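Local structure of Poly(beta-D-mannuronate) C5 epimerase (Pseudomonas syringae pv. tomato, 4NK6) at residues 214-219 / 251-256; 246-251 / 269-274; 273-278 / 298-303. The protein converts beta-D-mannuronate residues of the polysaccharide alginate to alpha-L-guluronate and helps guard the polymer from degradation in the periplasm. One frame throughout, in Å; residues are numbered along the deposited sequence.

Contact 1. Residues 214-219 / 251-256; sequences VSISQY and YETRDF
Ile-216 and Phe-256 reach for each other from opposite directions in the interior, and the branch that does most of the touching is CG1 with its terminal CD1. Ile-216 CG1 lies 3.8 Å from Phe-256 CE2, and the isoleucine comes at the ring obliquely. The first torsion of Ile-216 (chi1 -47°) leaves CG2 anti to the backbone N, where it sits mainly against Thr-253, 3.8 Å from Thr-253 CG2, and also reaches the rim of the Phe-256 ring; isoleucine and threonine cross at about a right angle. Phe-256 in turn packs on Phe-248, so the cluster continues into the next strand.

Between the backbones, Tyr-251 N donates to Ile-216 O at 2.9 Å, and Gln-218 N returns a straighter bond to Tyr-251 O at 3.0 Å (170°). On the other side of the strand, Ser-217 OG sits 3.4 Å from Tyr-251 CD1, approaching the ring at a slant; its hydroxyl donates to Gln-218 O. The Tyr-251 ring has Glu-252 CG over one face and Tyr-219 O at its edge, near its plane, and a water ties Tyr-251 OH to Tyr-219 O.

Where the strand gives way to a polar turn, Gln-218 and Glu-252 pass each other, Gln-218 CB 3.6 Å from Glu-252 CB and their amide and carboxylate planes turned 82° from one another. They do not bond directly: a water accepts from Gln-218 NE2 and donates to Glu-252 OE1, while Glu-252 OE2 forms a salt bridge with Arg-276. The bend at chi2 of Gln-218 brings OE1 back to accept from Tyr-219 N. Parallel, in-register pairing of successive coils round an apolar core, to which Ile-216 and Phe-256 belong, is the mark of the right-handed parallel beta-helix.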
loop_
_atom_site.group_PDB
_atom_site.type_symbol
_atom_site.label_atom_id
_atom_site.label_comp_id
_atom_site.label_asym_id
_atom_site.label_seq_id
_atom_site.Cartn_x
_atom_site.Cartn_y
_atom_site.Cartn_z
ATOM N N VAL A 214 3.972 -2.533 5.476
ATOM C CA VAL A 214 4.919 -2.785 4.393
ATOM C C VAL A 214 4.990 -1.453 3.670
ATOM O O VAL A 214 4.006 -1.010 3.088
ATOM C CB VAL A 214 4.422 -3.884 3.436
ATOM C CG1 VAL A 214 5.300 -3.957 2.188
ATOM C CG2 VAL A 214 4.357 -5.231 4.154
ATOM N N SER A 215 6.136 -0.791 3.756
ATOM C CA SER A 215 6.281 0.561 3.239
ATOM C C SER A 215 7.423 0.616 2.248
ATOM O O SER A 215 8.529 0.198 2.563
ATOM C CB SER A 215 6.578 1.552 4.378
ATOM O OG SER A 215 5.500 1.630 5.288
ATOM N N ILE A 216 7.141 1.149 1.062
ATOM C CA ILE A 216 8.127 1.322 0.000
ATOM C C ILE A 216 8.364 2.825 -0.119
ATOM O O ILE A 216 7.424 3.572 -0.326
ATOM C CB ILE A 216 7.570 0.793 -1.341
ATOM C CG1 ILE A 216 6.936 -0.594 -1.148
ATOM C CG2 ILE A 216 8.644 0.778 -2.414
ATOM C CD1 ILE A 216 7.949 -1.689 -0.744
ATOM N N SER A 217 9.604 3.287 -0.001
ATOM C CA SER A 217 9.794 4.725 0.145
ATOM C C SER A 217 11.100 5.289 -0.374
ATOM O O SER A 217 12.182 4.791 -0.060
ATOM C CB SER A 217 9.644 5.119 1.625
ATOM O OG SER A 217 9.713 6.526 1.806
ATOM N N GLN A 218 10.999 6.363 -1.145
ATOM C CA GLN A 218 12.167 7.181 -1.425
ATOM C C GLN A 218 12.700 7.725 -0.093
ATOM O O GLN A 218 11.942 7.857 0.876
ATOM C CB GLN A 218 11.776 8.324 -2.369
ATOM C CG GLN A 218 12.891 9.309 -2.720
ATOM C CD GLN A 218 14.114 8.640 -3.355
ATOM O OE1 GLN A 218 14.956 8.077 -2.658
ATOM N NE2 GLN A 218 14.214 8.712 -4.677
ATOM N N TYR A 219 13.993 8.032 -0.035
ATOM C CA TYR A 219 14.566 8.694 1.137
ATOM C C TYR A 219 13.896 10.054 1.360
ATOM O O TYR A 219 13.228 10.577 0.462
ATOM C CB TYR A 219 16.069 8.907 0.957
ATOM C CG TYR A 219 16.894 7.640 0.980
ATOM C CD1 TYR A 219 17.190 7.007 2.179
ATOM C CD2 TYR A 219 17.393 7.085 -0.199
ATOM C CE1 TYR A 219 17.947 5.850 2.210
ATOM C CE2 TYR A 219 18.154 5.930 -0.178
ATOM C CZ TYR A 219 18.429 5.319 1.034
ATOM O OH TYR A 219 19.182 4.169 1.078
ATOM N N TYR A 251 5.781 5.879 -1.027
ATOM C CA TYR A 251 6.106 7.297 -1.094
ATOM C C TYR A 251 7.127 7.480 -2.203
ATOM O O TYR A 251 8.176 6.825 -2.187
ATOM C CB TYR A 251 6.710 7.743 0.248
ATOM C CG TYR A 251 7.382 9.111 0.253
ATOM C CD1 TYR A 251 8.735 9.248 -0.052
ATOM C CD2 TYR A 251 6.673 10.257 0.597
ATOM C CE1 TYR A 251 9.359 10.490 -0.038
ATOM C CE2 TYR A 251 7.285 11.512 0.613
ATOM C CZ TYR A 251 8.630 11.616 0.296
ATOM O OH TYR A 251 9.246 12.847 0.310
ATOM N N GLU A 252 6.823 8.364 -3.151
ATOM C CA GLU A 252 7.680 8.612 -4.306
ATOM C C GLU A 252 8.233 7.314 -4.913
ATOM O O GLU A 252 9.441 7.153 -5.092
ATOM C CB GLU A 252 8.793 9.597 -3.938
ATOM C CG GLU A 252 8.270 11.009 -3.709
ATOM C CD GLU A 252 9.372 12.020 -3.472
ATOM O OE1 GLU A 252 10.553 11.670 -3.681
ATOM O OE2 GLU A 252 9.057 13.165 -3.072
ATOM N N THR A 253 7.319 6.394 -5.210
ATOM C CA THR A 253 7.651 5.056 -5.684
ATOM C C THR A 253 7.232 4.927 -7.139
ATOM O O THR A 253 6.238 5.526 -7.553
ATOM C CB THR A 253 6.940 4.004 -4.804
ATOM O OG1 THR A 253 7.535 4.007 -3.503
ATOM C CG2 THR A 253 7.034 2.599 -5.390
ATOM N N ARG A 254 7.991 4.173 -7.930
ATOM C CA ARG A 254 7.670 4.044 -9.347
ATOM C C ARG A 254 7.330 2.616 -9.758
ATOM O O ARG A 254 7.953 1.658 -9.298
ATOM C CB ARG A 254 8.819 4.565 -10.214
ATOM C CG ARG A 254 10.073 3.710 -10.139
ATOM C CD ARG A 254 11.094 4.097 -11.196
ATOM N NE ARG A 254 12.237 3.188 -11.182
ATOM C CZ ARG A 254 12.315 2.066 -11.897
ATOM N NH1 ARG A 254 11.316 1.702 -12.698
ATOM N NH2 ARG A 254 13.399 1.306 -11.813
ATOM N N ASP A 255 6.324 2.486 -10.618
ATOM C CA ASP A 255 6.077 1.241 -11.352
ATOM C C ASP A 255 5.847 0.022 -10.460
ATOM O O ASP A 255 6.147 -1.106 -10.846
ATOM C CB ASP A 255 7.241 0.974 -12.303
ATOM C CG ASP A 255 7.513 2.152 -13.221
ATOM O OD1 ASP A 255 6.541 2.720 -13.763
ATOM O OD2 ASP A 255 8.692 2.519 -13.387
ATOM N N PHE A 256 5.312 0.248 -9.272
ATOM C CA PHE A 256 5.141 -0.846 -8.331
ATOM C C PHE A 256 3.925 -1.692 -8.685
ATOM O O PHE A 256 2.874 -1.165 -9.049
ATOM C CB PHE A 256 5.049 -0.340 -6.884
ATOM C CG PHE A 256 5.564 -1.335 -5.883
ATOM C CD1 PHE A 256 4.758 -2.375 -5.442
ATOM C CD2 PHE A 256 6.872 -1.264 -5.427
ATOM C CE1 PHE A 256 5.242 -3.322 -4.537
ATOM C CE2 PHE A 256 7.360 -2.198 -4.512
ATOM C CZ PHE A 256 6.543 -3.226 -4.070
HETATM O O HOH W 1 11.935 10.655 -5.879
HETATM O O HOH W 2 11.878 12.647 -0.522
#

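Contact 2. Residues 246-251 / 269-274; sequences YGFYCY and YGIDPH
Tyr-246 and Tyr-269 run side by side in the same direction, and the edge of Tyr-269 is set against the face of Tyr-246. Tyr-269 CD2 stands over the centre of the Tyr-246 ring, in an edge-to-face pair with centroids 5.0 Å apart and planes at 60°. Beside it Asp-272 OD2 comes within 3.2 Å of Tyr-246 CE2 and also lies in plane at the edge of Tyr-249. This carboxylate oxygen is buried between the two tyrosine rings, with no polar partner in the model.

The reverse face of the strands is apolar and tightly filled. Phe-248 CD1 meets Ile-271 CG2 at 3.9 Å, and Cys-250 SG, held between the backbone N and the carbonyl carbon (chi1 68°), rests 3.7 Å from Pro-273 CB. Side chains at equivalent positions of successive coils stack in register in this way to fill the core of the right-handed beta-helix, and strands 248-251 and 272-274 run parallel, 4° apart.

The backbone is less evenly laced. Gly-247 N bonds well to Tyr-269 O at the corner, Phe-248 N only weakly to Gly-270 O, and Asp-272 N to Phe-248 O at 2.8 Å. The outer face, where Tyr-246 and His-274, the probable proton acceptor, are only partly buried, is the solvent side. There the His-274 ring meets Tyr-249 only obliquely, with centroids 5.8 Å apart, although His-274 CB is close to Cys-250 O, at 3.1 Å.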
loop_
_atom_site.group_PDB
_atom_site.type_symbol
_atom_site.label_atom_id
_atom_site.label_comp_id
_atom_site.label_asym_id
_atom_site.label_seq_id
_atom_site.Cartn_x
_atom_site.Cartn_y
_atom_site.Cartn_z
ATOM N N TYR A 246 -1.300 -0.224 7.979
ATOM C CA TYR A 246 -1.626 -0.076 6.555
ATOM C C TYR A 246 -1.171 -1.359 5.886
ATOM O O TYR A 246 -0.039 -1.795 6.093
ATOM C CB TYR A 246 -0.866 1.067 5.865
ATOM C CG TYR A 246 -1.081 2.484 6.382
ATOM C CD1 TYR A 246 -1.960 2.770 7.424
ATOM C CD2 TYR A 246 -0.384 3.539 5.813
ATOM C CE1 TYR A 246 -2.131 4.095 7.883
ATOM C CE2 TYR A 246 -0.541 4.840 6.260
ATOM C CZ TYR A 246 -1.410 5.114 7.289
ATOM O OH TYR A 246 -1.537 6.422 7.695
ATOM N N GLY A 247 -2.032 -1.969 5.078
ATOM C CA GLY A 247 -1.627 -3.161 4.357
ATOM C C GLY A 247 -0.461 -2.897 3.422
ATOM O O GLY A 247 0.454 -3.719 3.302
ATOM N N PHE A 248 -0.498 -1.754 2.744
ATOM C CA PHE A 248 0.584 -1.353 1.842
ATOM C C PHE A 248 0.693 0.166 1.829
ATOM O O PHE A 248 -0.315 0.865 1.811
ATOM C CB PHE A 248 0.333 -1.853 0.415
ATOM C CG PHE A 248 1.332 -1.322 -0.616
ATOM C CD1 PHE A 248 1.102 -0.124 -1.291
ATOM C CD2 PHE A 248 2.489 -2.028 -0.909
ATOM C CE1 PHE A 248 2.006 0.367 -2.229
ATOM C CE2 PHE A 248 3.399 -1.550 -1.858
ATOM C CZ PHE A 248 3.155 -0.347 -2.520
ATOM N N TYR A 249 1.919 0.674 1.835
ATOM C CA TYR A 249 2.145 2.107 1.739
ATOM C C TYR A 249 3.320 2.360 0.817
ATOM O O TYR A 249 4.273 1.580 0.795
ATOM C CB TYR A 249 2.456 2.689 3.129
ATOM C CG TYR A 249 2.956 4.124 3.113
ATOM C CD1 TYR A 249 2.066 5.193 3.122
ATOM C CD2 TYR A 249 4.317 4.408 3.095
ATOM C CE1 TYR A 249 2.513 6.509 3.107
ATOM C CE2 TYR A 249 4.775 5.725 3.079
ATOM C CZ TYR A 249 3.867 6.766 3.088
ATOM O OH TYR A 249 4.312 8.070 3.071
ATOM N N CYS A 250 3.262 3.447 0.058
ATOM C CA CYS A 250 4.456 3.895 -0.645
ATOM C C CYS A 250 4.566 5.417 -0.756
ATOM O O CYS A 250 3.585 6.142 -0.595
ATOM C CB CYS A 250 4.615 3.213 -2.013
ATOM S SG CYS A 250 3.387 3.658 -3.253
ATOM N N TYR A 251 5.781 5.879 -1.027
ATOM C CA TYR A 251 6.106 7.297 -1.094
ATOM C C TYR A 251 7.127 7.480 -2.203
ATOM O O TYR A 251 8.176 6.825 -2.187
ATOM C CB TYR A 251 6.710 7.743 0.248
ATOM C CG TYR A 251 7.382 9.111 0.253
ATOM C CD1 TYR A 251 8.735 9.248 -0.052
ATOM C CD2 TYR A 251 6.673 10.257 0.597
ATOM C CE1 TYR A 251 9.359 10.490 -0.038
ATOM C CE2 TYR A 251 7.285 11.512 0.613
ATOM C CZ TYR A 251 8.630 11.616 0.296
ATOM O OH TYR A 251 9.246 12.847 0.310
ATOM N N TYR A 269 -5.951 1.352 6.424
ATOM C CA TYR A 269 -6.128 1.237 4.979
ATOM C C TYR A 269 -5.723 -0.158 4.538
ATOM O O TYR A 269 -4.871 -0.785 5.172
ATOM C CB TYR A 269 -5.216 2.220 4.235
ATOM C CG TYR A 269 -5.414 3.691 4.553
ATOM C CD1 TYR A 269 -6.657 4.295 4.410
ATOM C CD2 TYR A 269 -4.341 4.484 4.953
ATOM C CE1 TYR A 269 -6.838 5.641 4.675
ATOM C CE2 TYR A 269 -4.513 5.831 5.224
ATOM C CZ TYR A 269 -5.762 6.402 5.077
ATOM O OH TYR A 269 -5.937 7.739 5.345
ATOM N N GLY A 270 -6.308 -0.632 3.440
ATOM C CA GLY A 270 -5.793 -1.818 2.773
ATOM C C GLY A 270 -4.546 -1.479 1.974
ATOM O O GLY A 270 -3.449 -1.877 2.331
ATOM N N ILE A 271 -4.722 -0.715 0.901
ATOM C CA ILE A 271 -3.633 -0.345 0.004
ATOM C C ILE A 271 -3.603 1.180 -0.102
ATOM O O ILE A 271 -4.583 1.788 -0.529
ATOM C CB ILE A 271 -3.863 -0.946 -1.415
ATOM C CG1 ILE A 271 -4.146 -2.454 -1.334
ATOM C CG2 ILE A 271 -2.668 -0.702 -2.316
ATOM C CD1 ILE A 271 -4.351 -3.126 -2.705
ATOM N N ASP A 272 -2.483 1.796 0.281
ATOM C CA ASP A 272 -2.424 3.257 0.447
ATOM C C ASP A 272 -1.189 3.895 -0.213
ATOM O O ASP A 272 -0.310 4.428 0.479
ATOM C CB ASP A 272 -2.467 3.577 1.958
ATOM C CG ASP A 272 -2.294 5.072 2.278
ATOM O OD1 ASP A 272 -2.864 5.931 1.575
ATOM O OD2 ASP A 272 -1.560 5.377 3.243
ATOM N N PRO A 273 -1.110 3.852 -1.558
ATOM C CA PRO A 273 0.008 4.520 -2.243
ATOM C C PRO A 273 -0.059 6.038 -2.063
ATOM O O PRO A 273 -1.153 6.585 -2.043
ATOM C CB PRO A 273 -0.232 4.174 -3.714
ATOM C CG PRO A 273 -1.078 2.933 -3.693
ATOM C CD PRO A 273 -1.986 3.151 -2.517
ATOM N N HIS A 274 1.087 6.707 -1.964
ATOM C CA HIS A 274 1.101 8.107 -1.553
ATOM C C HIS A 274 2.171 8.918 -2.264
ATOM O O HIS A 274 3.142 8.372 -2.803
ATOM C CB HIS A 274 1.387 8.201 -0.040
ATOM C CG HIS A 274 0.284 8.827 0.761
ATOM N ND1 HIS A 274 0.231 10.180 1.024
ATOM C CD2 HIS A 274 -0.795 8.283 1.373
ATOM C CE1 HIS A 274 -0.839 10.445 1.754
ATOM N NE2 HIS A 274 -1.477 9.312 1.983
#

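Contact 3. Residues 273-278 / 298-303; sequences PHDRSH and ISREVD
The imidazole of His-274 has Ser-299 over one face: the carbonyl oxygen lies 3.3 Å above the ring plane, offset toward the rim, and CB makes a CH-pi contact 3.8 Å from the ring centroid. At the edge, in plane, stand the carboxylate of Asp-275 and Arg-300 NH1. His-274 ND1 donates to Asp-275 OD1 almost in line (2.9 Å, 176°) and within the ring plane, although it meets the oxygen from above the carboxylate plane.

The same oxygen takes a second bond, on its syn side, from Arg-300 NH1 at 3.0 Å, and this salt bridge lies near the guanidinium plane. Two donors grip Asp-275 OD1 and hold the carboxylate, while the straight bond from ND1 sets the rotation of the imidazole. Arg-300 reaches the carboxylate by running alongside Asp-275 and bending at chi3 (-71°), and its NH2 continues to a salt bridge with Asp-407.

All this sits where strands 269-274 and 296-299 of successive beta-helix coils end in matching turns, and includes His-274, the probable proton acceptor. Through the turn the two segments stay in step, with backbone hydrogen bonds from Asp-275 N to Ser-299 O, from Arg-276 N to Arg-300 O at 2.8 Å, and, beyond it, from Asp-303 N to Ser-277 O.

Inside the coil, Pro-273 CG packs 3.8 Å from Ile-298 CG2, and Val-302 CG2 lies 3.7 Å from Pro-273 O. Outside, Arg-276 CG passes Glu-301 OE1 at 3.9 Å; the arginine's polar end turns instead to Glu-252.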
loop_
_atom_site.group_PDB
_atom_site.type_symbol
_atom_site.label_atom_id
_atom_site.label_comp_id
_atom_site.label_asym_id
_atom_site.label_seq_id
_atom_site.Cartn_x
_atom_site.Cartn_y
_atom_site.Cartn_z
ATOM N N PRO A 273 -1.110 3.852 -1.558
ATOM C CA PRO A 273 0.008 4.520 -2.243
ATOM C C PRO A 273 -0.059 6.038 -2.063
ATOM O O PRO A 273 -1.153 6.585 -2.043
ATOM C CB PRO A 273 -0.232 4.174 -3.714
ATOM C CG PRO A 273 -1.078 2.933 -3.693
ATOM C CD PRO A 273 -1.986 3.151 -2.517
ATOM N N HIS A 274 1.087 6.707 -1.964
ATOM C CA HIS A 274 1.101 8.107 -1.553
ATOM C C HIS A 274 2.171 8.918 -2.264
ATOM O O HIS A 274 3.142 8.372 -2.803
ATOM C CB HIS A 274 1.387 8.201 -0.040
ATOM C CG HIS A 274 0.284 8.827 0.761
ATOM N ND1 HIS A 274 0.231 10.180 1.024
ATOM C CD2 HIS A 274 -0.795 8.283 1.373
ATOM C CE1 HIS A 274 -0.839 10.445 1.754
ATOM N NE2 HIS A 274 -1.477 9.312 1.983
ATOM N N ASP A 275 1.983 10.234 -2.232
ATOM C CA ASP A 275 3.061 11.203 -2.426
ATOM C C ASP A 275 3.898 11.033 -3.687
ATOM O O ASP A 275 5.056 10.611 -3.621
ATOM C CB ASP A 275 3.981 11.219 -1.201
ATOM C CG ASP A 275 3.329 11.867 0.021
ATOM O OD1 ASP A 275 2.111 12.137 0.004
ATOM O OD2 ASP A 275 4.038 12.097 1.008
ATOM N N ARG A 276 3.310 11.383 -4.825
ATOM C CA ARG A 276 4.032 11.453 -6.089
ATOM C C ARG A 276 4.576 10.095 -6.547
ATOM O O ARG A 276 5.572 10.022 -7.245
ATOM C CB ARG A 276 5.139 12.523 -6.018
ATOM C CG ARG A 276 4.608 13.923 -5.639
ATOM C CD ARG A 276 5.721 14.903 -5.205
ATOM N NE ARG A 276 6.412 14.446 -3.995
ATOM C CZ ARG A 276 5.911 14.533 -2.761
ATOM N NH1 ARG A 276 6.611 14.096 -1.720
ATOM N NH2 ARG A 276 4.715 15.067 -2.557
ATOM N N SER A 277 3.918 9.017 -6.142
ATOM C CA SER A 277 4.198 7.719 -6.735
ATOM C C SER A 277 3.496 7.702 -8.098
ATOM O O SER A 277 2.556 8.468 -8.321
ATOM C CB SER A 277 3.689 6.594 -5.826
ATOM O OG SER A 277 4.349 6.609 -4.559
ATOM N N HIS A 278 3.945 6.850 -9.015
ATOM C CA HIS A 278 3.407 6.875 -10.369
ATOM C C HIS A 278 3.665 5.572 -11.131
ATOM O O HIS A 278 4.646 4.877 -10.874
ATOM C CB HIS A 278 4.032 8.044 -11.131
ATOM C CG HIS A 278 5.528 8.002 -11.148
ATOM N ND1 HIS A 278 6.242 7.377 -12.148
ATOM C CD2 HIS A 278 6.444 8.469 -10.266
ATOM C CE1 HIS A 278 7.536 7.480 -11.893
ATOM N NE2 HIS A 278 7.685 8.138 -10.756
ATOM N N ILE A 298 -5.326 6.134 -3.186
ATOM C CA ILE A 298 -4.096 6.776 -3.621
ATOM C C ILE A 298 -4.225 8.262 -3.305
ATOM O O ILE A 298 -5.277 8.864 -3.531
ATOM C CB ILE A 298 -3.795 6.525 -5.109
ATOM C CG1 ILE A 298 -4.826 7.212 -6.015
ATOM C CG2 ILE A 298 -3.765 5.015 -5.397
ATOM C CD1 ILE A 298 -4.585 6.945 -7.501
ATOM N N SER A 299 -3.170 8.846 -2.740
ATOM C CA SER A 299 -3.274 10.199 -2.220
ATOM C C SER A 299 -2.019 11.022 -2.447
ATOM O O SER A 299 -0.897 10.561 -2.208
ATOM C CB SER A 299 -3.615 10.170 -0.725
ATOM O OG SER A 299 -3.672 11.481 -0.201
ATOM N N ARG A 300 -2.241 12.245 -2.910
ATOM C CA ARG A 300 -1.204 13.258 -3.116
ATOM C C ARG A 300 -0.343 13.014 -4.340
ATOM O O ARG A 300 0.792 12.530 -4.245
ATOM C CB ARG A 300 -0.350 13.534 -1.865
ATOM C CG ARG A 300 0.505 14.803 -2.027
ATOM C CD ARG A 300 1.223 15.228 -0.750
ATOM N NE ARG A 300 0.307 15.761 0.252
ATOM C CZ ARG A 300 0.040 15.173 1.416
ATOM N NH1 ARG A 300 0.634 14.029 1.741
ATOM N NH2 ARG A 300 -0.808 15.745 2.267
ATOM N N GLU A 301 -0.902 13.384 -5.484
ATOM C CA GLU A 301 -0.252 13.239 -6.782
ATOM C C GLU A 301 0.222 11.831 -7.069
ATOM O O GLU A 301 1.325 11.624 -7.569
ATOM C CB GLU A 301 0.900 14.236 -6.933
ATOM C CG GLU A 301 0.487 15.665 -6.630
ATOM C CD GLU A 301 1.512 16.653 -7.124
ATOM O OE1 GLU A 301 2.393 17.036 -6.331
ATOM O OE2 GLU A 301 1.446 17.021 -8.314
ATOM N N VAL A 302 -0.604 10.847 -6.753
ATOM C CA VAL A 302 -0.352 9.534 -7.303
ATOM C C VAL A 302 -0.947 9.565 -8.703
ATOM O O VAL A 302 -2.166 9.657 -8.872
ATOM C CB VAL A 302 -0.929 8.421 -6.436
ATOM C CG1 VAL A 302 -0.583 7.067 -7.044
ATOM C CG2 VAL A 302 -0.351 8.526 -5.032
ATOM N N ASP A 303 -0.069 9.533 -9.704
ATOM C CA ASP A 303 -0.457 9.829 -11.081
ATOM C C ASP A 303 -0.171 8.678 -12.037
ATOM O O ASP A 303 0.671 7.825 -11.756
ATOM C CB ASP A 303 0.267 11.090 -11.588
ATOM C CG ASP A 303 -0.111 12.342 -10.813
ATOM O OD1 ASP A 303 -1.059 12.279 -10.004
ATOM O OD2 ASP A 303 0.531 13.398 -11.022
#

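In the fold
From the N terminus, strand 215-217 comes first, and contact 1 closes the loop that leaves it, passes helix 221-227 and returns at 251-256. Contact 2 opens on 246-251 before that closure is complete, so the two cross and share Tyr-251; it ends on 269-274, one coil further along. Contact 3 begins there, sharing Pro-273 and His-274, and closes over the next coil at 298-303, in series with contact 1. Four neighbouring strands are thereby linked in chain order, while the turns after them are joined too: Glu-252 N is probably hydrogen-bonded to Asp-275 O, and Asp-255 N to His-278 O, carrying the stack from contact 1 into contact 3.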